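Local coordinates for protein methyltransferase (Streptococcus pyogenes, PDB 2ESR) that probably transfers methyl groups from S-adenosylmethionine, as a class I methyltransferase whose family includes enzymes that modify ribosomal RNA, at residues 67-70 with 71-75; 87-90 with 91-94; 157-160 with 161-164. All blocks are in the same frame, centred on the assembly; numbering follows the deposited sequence.

Contacts 1 and 2 lie in the Rossmann-like half of this methyltransferase, contact 3 in the antiparallel half of the same sheet. Contact 1 is two turns of helix 64-75, which links strands 56-60 and 83-86; contact 2 follows that second strand, where the chain enters helix 90-96. Their centres are 18 Å apart, yet they touch through Gln67 NE2 and Lys87 CA at 3.5 Å, and both meet the second subunit. The hairpin of contact 3 is centred 26 Å from contact 1 and 27 Å from contact 2, and no other subunit touches it. Ile70 of contact 1 touches the glycine-rich segment around Gly41 and Gly43, a pattern consistent with a cofactor-binding loop as in related methyltransferases.

Contact 1 (67-70 with 71-75); sequences QAII and QDNII
Ile70 and Ile74 share one conformation, CG1 turned beside the backbone N (chi1 -66° in both) and the chain extended beyond it, and this sends CD1 of Ile74 back along helix 64-75 to the CG2 branch of Ile70. The two methyl groups stand 3.5 Å apart, Ile70 CG2 to Ile74 CD1, tighter than usual for carbons, and the side chains meet at a slant one turn apart. Branched aliphatic residues suit this buried side of the helix, the crossover of a beta-alpha-beta unit between strands 56-60 and 83-86: Ile70 rests on Leu85 and Ile74 on Phe83, both of strand 83-86.

Beneath them run the helical hydrogen bonds. Gln71 N reaches Gln67 O at 2.9 Å, and Ile74 N reaches Ile70 O at the same distance. Gln71 also lays its aliphatic part over the preceding turn, CG 3.2 Å from Gln67 O, while its amide NE2 comes within 3.9 Å of Gln67 CB. Long, flexible amide chains fit a border between sheet and second subunit: both glutamines pack on Leu85 and on Thr98 of the second subunit.

On another side, Ile69 and Asn73 run alongside each other and point the same way. Ile69 CG2 lies 3.2 Å from Asn73 ND2, so a methyl flanks the amide nitrogen, whose polar partner is Ser42 O through a weak hydrogen bond. The exposed Ala68 and Asp72 are joined through their backbones, Asp72 N to Ala68 O at 3.1 Å.

The chemistry thus varies round the helix: Ile70 and Ile74 give the sheet-facing side an apolar grip, the glutamine chains bridge sheet and subunit border, and Asn73 turns a polar group to the loop of Ser42.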
loop_
_atom_site.group_PDB
_atom_site.type_symbol
_atom_site.label_atom_id
_atom_site.label_comp_id
_atom_site.label_asym_id
_atom_site.label_seq_id
_atom_site.Cartn_x
_atom_site.Cartn_y
_atom_site.Cartn_z
ATOM N N GLN A 67 -12.953 5.346 -7.237
ATOM C CA GLN A 67 -12.349 4.100 -6.772
ATOM C C GLN A 67 -12.616 2.962 -7.747
ATOM O O GLN A 67 -11.728 2.160 -8.042
ATOM C CB GLN A 67 -12.890 3.724 -5.390
ATOM C CG GLN A 67 -12.438 4.643 -4.270
ATOM C CD GLN A 67 -10.931 4.719 -4.162
ATOM O OE1 GLN A 67 -10.252 5.163 -5.090
ATOM N NE2 GLN A 67 -10.393 4.283 -3.028
ATOM N N ALA A 68 -13.843 2.891 -8.249
ATOM C CA ALA A 68 -14.208 1.844 -9.191
ATOM C C ALA A 68 -13.352 1.963 -10.446
ATOM O O ALA A 68 -12.820 0.971 -10.948
ATOM C CB ALA A 68 -15.685 1.952 -9.542
ATOM N N ILE A 69 -13.211 3.186 -10.945
ATOM C CA ILE A 69 -12.419 3.419 -12.142
ATOM C C ILE A 69 -10.966 3.033 -11.911
ATOM O O ILE A 69 -10.357 2.353 -12.734
ATOM C CB ILE A 69 -12.503 4.891 -12.574
ATOM C CG1 ILE A 69 -13.955 5.240 -12.905
ATOM C CG2 ILE A 69 -11.612 5.137 -13.786
ATOM C CD1 ILE A 69 -14.186 6.696 -13.233
ATOM N N ILE A 70 -10.413 3.459 -10.781
ATOM C CA ILE A 70 -9.029 3.145 -10.460
ATOM C C ILE A 70 -8.797 1.642 -10.446
ATOM O O ILE A 70 -7.862 1.143 -11.066
ATOM C CB ILE A 70 -8.629 3.705 -9.084
ATOM C CG1 ILE A 70 -8.647 5.233 -9.114
ATOM C CG2 ILE A 70 -7.251 3.192 -8.702
ATOM C CD1 ILE A 70 -8.376 5.871 -7.763
ATOM N N GLN A 71 -9.655 0.925 -9.730
ATOM C CA GLN A 71 -9.534 -0.522 -9.628
ATOM C C GLN A 71 -9.528 -1.193 -10.995
ATOM O O GLN A 71 -8.759 -2.126 -11.232
ATOM C CB GLN A 71 -10.663 -1.073 -8.749
ATOM C CG GLN A 71 -10.472 -0.731 -7.275
ATOM C CD GLN A 71 -11.669 -1.083 -6.412
ATOM O OE1 GLN A 71 -12.147 -2.215 -6.424
ATOM N NE2 GLN A 71 -12.155 -0.109 -5.650
ATOM N N ASP A 72 -10.373 -0.711 -11.900
ATOM C CA ASP A 72 -10.434 -1.270 -13.246
ATOM C C ASP A 72 -9.148 -0.968 -14.015
ATOM O O ASP A 72 -8.578 -1.855 -14.650
ATOM C CB ASP A 72 -11.639 -0.704 -14.004
ATOM C CG ASP A 72 -12.963 -1.224 -13.468
ATOM O OD1 ASP A 72 -14.020 -0.718 -13.906
ATOM O OD2 ASP A 72 -12.951 -2.141 -12.617
ATOM N N ASN A 73 -8.694 0.284 -13.955
ATOM C CA ASN A 73 -7.474 0.686 -14.651
ATOM C C ASN A 73 -6.266 -0.101 -14.153
ATOM O O ASN A 73 -5.365 -0.426 -14.923
ATOM C CB ASN A 73 -7.201 2.186 -14.461
ATOM C CG ASN A 73 -8.192 3.067 -15.203
ATOM O OD1 ASN A 73 -8.502 2.828 -16.368
ATOM N ND2 ASN A 73 -8.678 4.104 -14.534
ATOM N N ILE A 74 -6.254 -0.395 -12.857
ATOM C CA ILE A 74 -5.157 -1.139 -12.252
ATOM C C ILE A 74 -5.069 -2.553 -12.821
ATOM O O ILE A 74 -3.982 -3.115 -12.947
ATOM C CB ILE A 74 -5.323 -1.212 -10.719
ATOM C CG1 ILE A 74 -5.182 0.189 -10.115
ATOM C CG2 ILE A 74 -4.285 -2.147 -10.125
ATOM C CD1 ILE A 74 -5.432 0.253 -8.619
ATOM N N ILE A 75 -6.219 -3.121 -13.169
ATOM C CA ILE A 75 -6.258 -4.467 -13.728
ATOM C C ILE A 75 -5.673 -4.481 -15.137
ATOM O O ILE A 75 -4.969 -5.415 -15.515
ATOM C CB ILE A 75 -7.699 -5.008 -13.790
ATOM C CG1 ILE A 75 -8.338 -4.947 -12.403
ATOM C CG2 ILE A 75 -7.690 -6.446 -14.287
ATOM C CD1 ILE A 75 -9.796 -5.351 -12.381
#

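Contact 2 (87-90 with 91-94); sequences KMEA and ERAI
Glu89 and Ala93 mark the start of helix 90-96: Glu89, in an extended backbone conformation at the N-cap position, offers its O to Ala93 N at 2.8 Å, and one residue on Ala90 O receives Ile94 N at 2.9 Å. Arg92 then folds back from the first turn over the incoming chain. A bend at chi3 (47°) brings its guanidinium across residues 88 and 89, with Met88 CB and Glu89 N both over the same face, toward its rim. Met88 CB is 3.1 Å from Arg92 NH2. The aliphatic part of the arginine is used as well, Arg92 CD lying 3.3 Å from Glu89 CB.

Glu89 bends at chi2, and its CG comes 3.0 Å from Arg92 NH1. The carboxylate itself does not grip the guanidinium: Glu89 OE1 remains 4.2 Å from Arg92 NH1, and the two planes are turned 81° to each other, so the opposite charges attract without forming a salt bridge.

Beyond CB, Met88, a selenomethionine, runs along the first turn of the helix to Ala93. Its CG packs 3.8 Å from Ala93 CB, and its CE methyl curls towards the backbone at Ala93 N. A long, pliable chain suits this spot, and a small alanine opposite leaves room for it; both side chains also meet Val60 of strand 56-60. Ala90 packs on Phe39, and Ile94 on helix 111-124. Met88 and Arg92 touch Cys96 of the second subunit, and Lys87 makes backbone hydrogen bonds to that subunit.

The backbone bonds start the helix, and round them the side chains meet mainly by van der Waals contact; Glu89 N, a donor, gives the guanidinium no hydrogen bond. Glutamate near the N-terminal end should interact favourably with the helix dipole and soften the positive charge of Arg92.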
loop_
_atom_site.group_PDB
_atom_site.type_symbol
_atom_site.label_atom_id
_atom_site.label_comp_id
_atom_site.label_asym_id
_atom_site.label_seq_id
_atom_site.Cartn_x
_atom_site.Cartn_y
_atom_site.Cartn_z
ATOM N N LYS A 87 -9.177 4.050 0.494
ATOM C CA LYS A 87 -10.409 4.817 0.408
ATOM C C LYS A 87 -10.502 5.612 1.700
ATOM O O LYS A 87 -11.063 5.147 2.694
ATOM C CB LYS A 87 -11.611 3.881 0.264
ATOM C CG LYS A 87 -12.929 4.602 0.032
ATOM C CD LYS A 87 -13.963 3.692 -0.629
ATOM C CE LYS A 87 -14.231 2.437 0.189
ATOM N NZ LYS A 87 -15.189 1.522 -0.504
HETATM N N MSE A 88 -9.927 6.808 1.692
HETATM C CA MSE A 88 -9.941 7.644 2.882
HETATM C C MSE A 88 -9.570 9.086 2.555
HETATM O O MSE A 88 -9.170 9.397 1.431
HETATM C CB MSE A 88 -8.983 7.062 3.938
HETATM C CG MSE A 88 -7.517 7.002 3.529
HETATM SE SE MSE A 88 -6.429 5.822 4.656
HETATM C CE MSE A 88 -6.592 6.780 6.331
ATOM N N GLU A 89 -9.731 9.967 3.536
ATOM C CA GLU A 89 -9.400 11.376 3.364
ATOM C C GLU A 89 -7.882 11.503 3.285
ATOM O O GLU A 89 -7.160 10.805 3.993
ATOM C CB GLU A 89 -9.909 12.195 4.554
ATOM C CG GLU A 89 -11.404 12.074 4.832
ATOM C CD GLU A 89 -12.264 12.610 3.706
ATOM O OE1 GLU A 89 -13.498 12.683 3.890
ATOM O OE2 GLU A 89 -11.713 12.953 2.640
ATOM N N ALA A 90 -7.400 12.393 2.426
ATOM C CA ALA A 90 -5.961 12.592 2.266
ATOM C C ALA A 90 -5.286 12.889 3.601
ATOM O O ALA A 90 -4.206 12.374 3.888
ATOM C CB ALA A 90 -5.700 13.725 1.286
ATOM N N GLU A 91 -5.931 13.723 4.411
ATOM C CA GLU A 91 -5.410 14.096 5.721
ATOM C C GLU A 91 -5.238 12.877 6.620
ATOM O O GLU A 91 -4.208 12.719 7.284
ATOM C CB GLU A 91 -6.352 15.108 6.375
ATOM C CG GLU A 91 -6.280 16.495 5.750
ATOM C CD GLU A 91 -7.528 17.326 5.990
ATOM O OE1 GLU A 91 -8.022 17.358 7.137
ATOM O OE2 GLU A 91 -8.010 17.957 5.024
ATOM N N ARG A 92 -6.251 12.016 6.642
ATOM C CA ARG A 92 -6.202 10.803 7.450
ATOM C C ARG A 92 -5.107 9.895 6.906
ATOM O O ARG A 92 -4.324 9.322 7.664
ATOM C CB ARG A 92 -7.543 10.068 7.381
ATOM C CG ARG A 92 -8.710 10.786 8.028
ATOM C CD ARG A 92 -10.015 10.413 7.333
ATOM N NE ARG A 92 -10.156 8.973 7.116
ATOM C CZ ARG A 92 -11.053 8.424 6.306
ATOM N NH1 ARG A 92 -11.891 9.188 5.628
ATOM N NH2 ARG A 92 -11.120 7.108 6.181
ATOM N N ALA A 93 -5.065 9.767 5.582
ATOM C CA ALA A 93 -4.078 8.926 4.921
ATOM C C ALA A 93 -2.657 9.301 5.318
ATOM O O ALA A 93 -1.875 8.442 5.714
ATOM C CB ALA A 93 -4.245 9.013 3.395
ATOM N N ILE A 94 -2.326 10.587 5.226
ATOM C CA ILE A 94 -0.989 11.046 5.571
ATOM C C ILE A 94 -0.549 10.609 6.971
ATOM O O ILE A 94 0.626 10.326 7.195
ATOM C CB ILE A 94 -0.889 12.588 5.427
ATOM C CG1 ILE A 94 -1.035 12.963 3.949
ATOM C CG2 ILE A 94 0.451 13.089 5.967
ATOM C CD1 ILE A 94 -1.087 14.459 3.685
#

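Contact 3 (157-160 with 161-164)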
loop_
_atom_site.group_PDB
_atom_site.type_symbol
_atom_site.label_atom_id
_atom_site.label_comp_id
_atom_site.label_asym_id
_atom_site.label_seq_id
_atom_site.Cartn_x
_atom_site.Cartn_y
_atom_site.Cartn_z
ATOM N N LYS A 157 5.002 24.547 -15.861
ATOM C CA LYS A 157 4.668 24.689 -17.269
ATOM C C LYS A 157 3.167 24.793 -17.448
ATOM O O LYS A 157 2.399 24.091 -16.792
ATOM C CB LYS A 157 5.199 23.497 -18.070
ATOM C CG LYS A 157 4.943 23.600 -19.569
ATOM C CD LYS A 157 5.705 22.532 -20.342
ATOM C CE LYS A 157 5.453 22.649 -21.842
ATOM N NZ LYS A 157 5.830 23.991 -22.379
ATOM N N ILE A 158 2.759 25.685 -18.341
ATOM C CA ILE A 158 1.351 25.891 -18.622
ATOM C C ILE A 158 1.063 25.444 -20.045
ATOM O O ILE A 158 1.726 25.878 -20.984
ATOM C CB ILE A 158 0.962 27.383 -18.501
ATOM C CG1 ILE A 158 1.171 27.864 -17.065
ATOM C CG2 ILE A 158 -0.483 27.582 -18.943
ATOM C CD1 ILE A 158 0.834 29.334 -16.846
ATOM N N TYR A 159 0.094 24.551 -20.199
ATOM C CA TYR A 159 -0.299 24.098 -21.524
ATOM C C TYR A 159 -1.759 23.699 -21.545
ATOM O O TYR A 159 -2.257 23.056 -20.618
ATOM C CB TYR A 159 0.594 22.957 -22.029
ATOM C CG TYR A 159 1.100 21.978 -20.996
ATOM C CD1 TYR A 159 2.409 21.501 -21.070
ATOM C CD2 TYR A 159 0.278 21.490 -19.982
ATOM C CE1 TYR A 159 2.892 20.566 -20.167
ATOM C CE2 TYR A 159 0.753 20.546 -19.066
ATOM C CZ TYR A 159 2.063 20.092 -19.170
ATOM O OH TYR A 159 2.564 19.158 -18.295
ATOM N N GLY A 160 -2.445 24.099 -22.610
ATOM C CA GLY A 160 -3.857 23.805 -22.715
ATOM C C GLY A 160 -4.537 24.607 -21.629
ATOM O O GLY A 160 -4.310 25.810 -21.510
ATOM N N ILE A 161 -5.356 23.949 -20.819
ATOM C CA ILE A 161 -6.049 24.643 -19.744
ATOM C C ILE A 161 -5.553 24.146 -18.393
ATOM O O ILE A 161 -6.314 24.065 -17.431
ATOM C CB ILE A 161 -7.568 24.427 -19.828
ATOM C CG1 ILE A 161 -7.892 22.936 -19.734
ATOM C CG2 ILE A 161 -8.100 25.006 -21.136
ATOM C CD1 ILE A 161 -9.374 22.643 -19.689
ATOM N N SER A 162 -4.271 23.816 -18.327
ATOM C CA SER A 162 -3.712 23.327 -17.078
ATOM C C SER A 162 -2.291 23.804 -16.845
ATOM O O SER A 162 -1.614 24.303 -17.745
ATOM C CB SER A 162 -3.736 21.799 -17.056
ATOM O OG SER A 162 -2.829 21.272 -18.005
ATOM N N LYS A 163 -1.844 23.646 -15.611
ATOM C CA LYS A 163 -0.498 24.030 -15.253
ATOM C C LYS A 163 0.059 22.953 -14.347
ATOM O O LYS A 163 -0.640 22.462 -13.452
ATOM C CB LYS A 163 -0.489 25.377 -14.522
ATOM C CG LYS A 163 0.915 25.822 -14.139
ATOM C CD LYS A 163 0.958 27.260 -13.644
ATOM C CE LYS A 163 0.302 27.419 -12.294
ATOM N NZ LYS A 163 0.472 28.823 -11.808
ATOM N N VAL A 164 1.305 22.569 -14.603
ATOM C CA VAL A 164 1.974 21.568 -13.793
ATOM C C VAL A 164 3.117 22.262 -13.074
ATOM O O VAL A 164 3.940 22.938 -13.691
ATOM C CB VAL A 164 2.547 20.411 -14.641
ATOM C CG1 VAL A 164 3.389 19.494 -13.761
ATOM C CG2 VAL A 164 1.412 19.617 -15.275
#
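Ile161, first of the second segment, shares with Gly160 the two-residue turn between Tyr159 and Ser162. Gly160 (phi 67°, psi -128°) followed by Ile161 at negative phi comes close to a type II' turn, and glycine suits a place where a CB would clash with Ile161 N. The branched Ile161 keeps its CB against Gly160 C and otherwise points away from the turn.

Ser162 pairs with Tyr159 in a hydrogen-bonded antiparallel pair: Tyr159 N meets Ser162 O at 3.0 Å, and Ser162 N meets Tyr159 O at 3.1 Å from above the carbonyl plane. The serine also gives its hydroxyl to that carbonyl, OG to Tyr159 O at 3.2 Å, so two donors of one residue hold the oxygen that closes the turn. With OG set between backbone N and carbonyl carbon (chi1 68°), the hydroxyl also lies at the edge of the Tyr159 ring, in its plane.

Lys163 faces Ile158 across a non-hydrogen-bonded pair. Its methylenes serve as the hydrophobic partner, Lys163 CD 3.5 Å from Ile158 CG1, a tight fit, while its NZ travels on to hydrogen bond Val142 O.

Val164 returns to the side of the sheet bearing Tyr159 and Ser162. Val164 N and Lys157 O are 2.9 Å apart, and the reciprocal bond from Lys157 N completes the pair. Val164 CG2 lies 3.3 Å from Tyr159 OH and obliquely against the ring, a small branched side chain meeting the hydroxyl end of a large one.

This hairpin end belongs to the antiparallel half of the sheet. Tyr159 and Val164 lean on Met25 of helix 19-26, with Tyr159 also reaching Ala21 and Ile22, whereas strand 162-169 is flanked on its other edge by strand 132-139, where Lys163 forms backbone hydrogen bonds with Thr138.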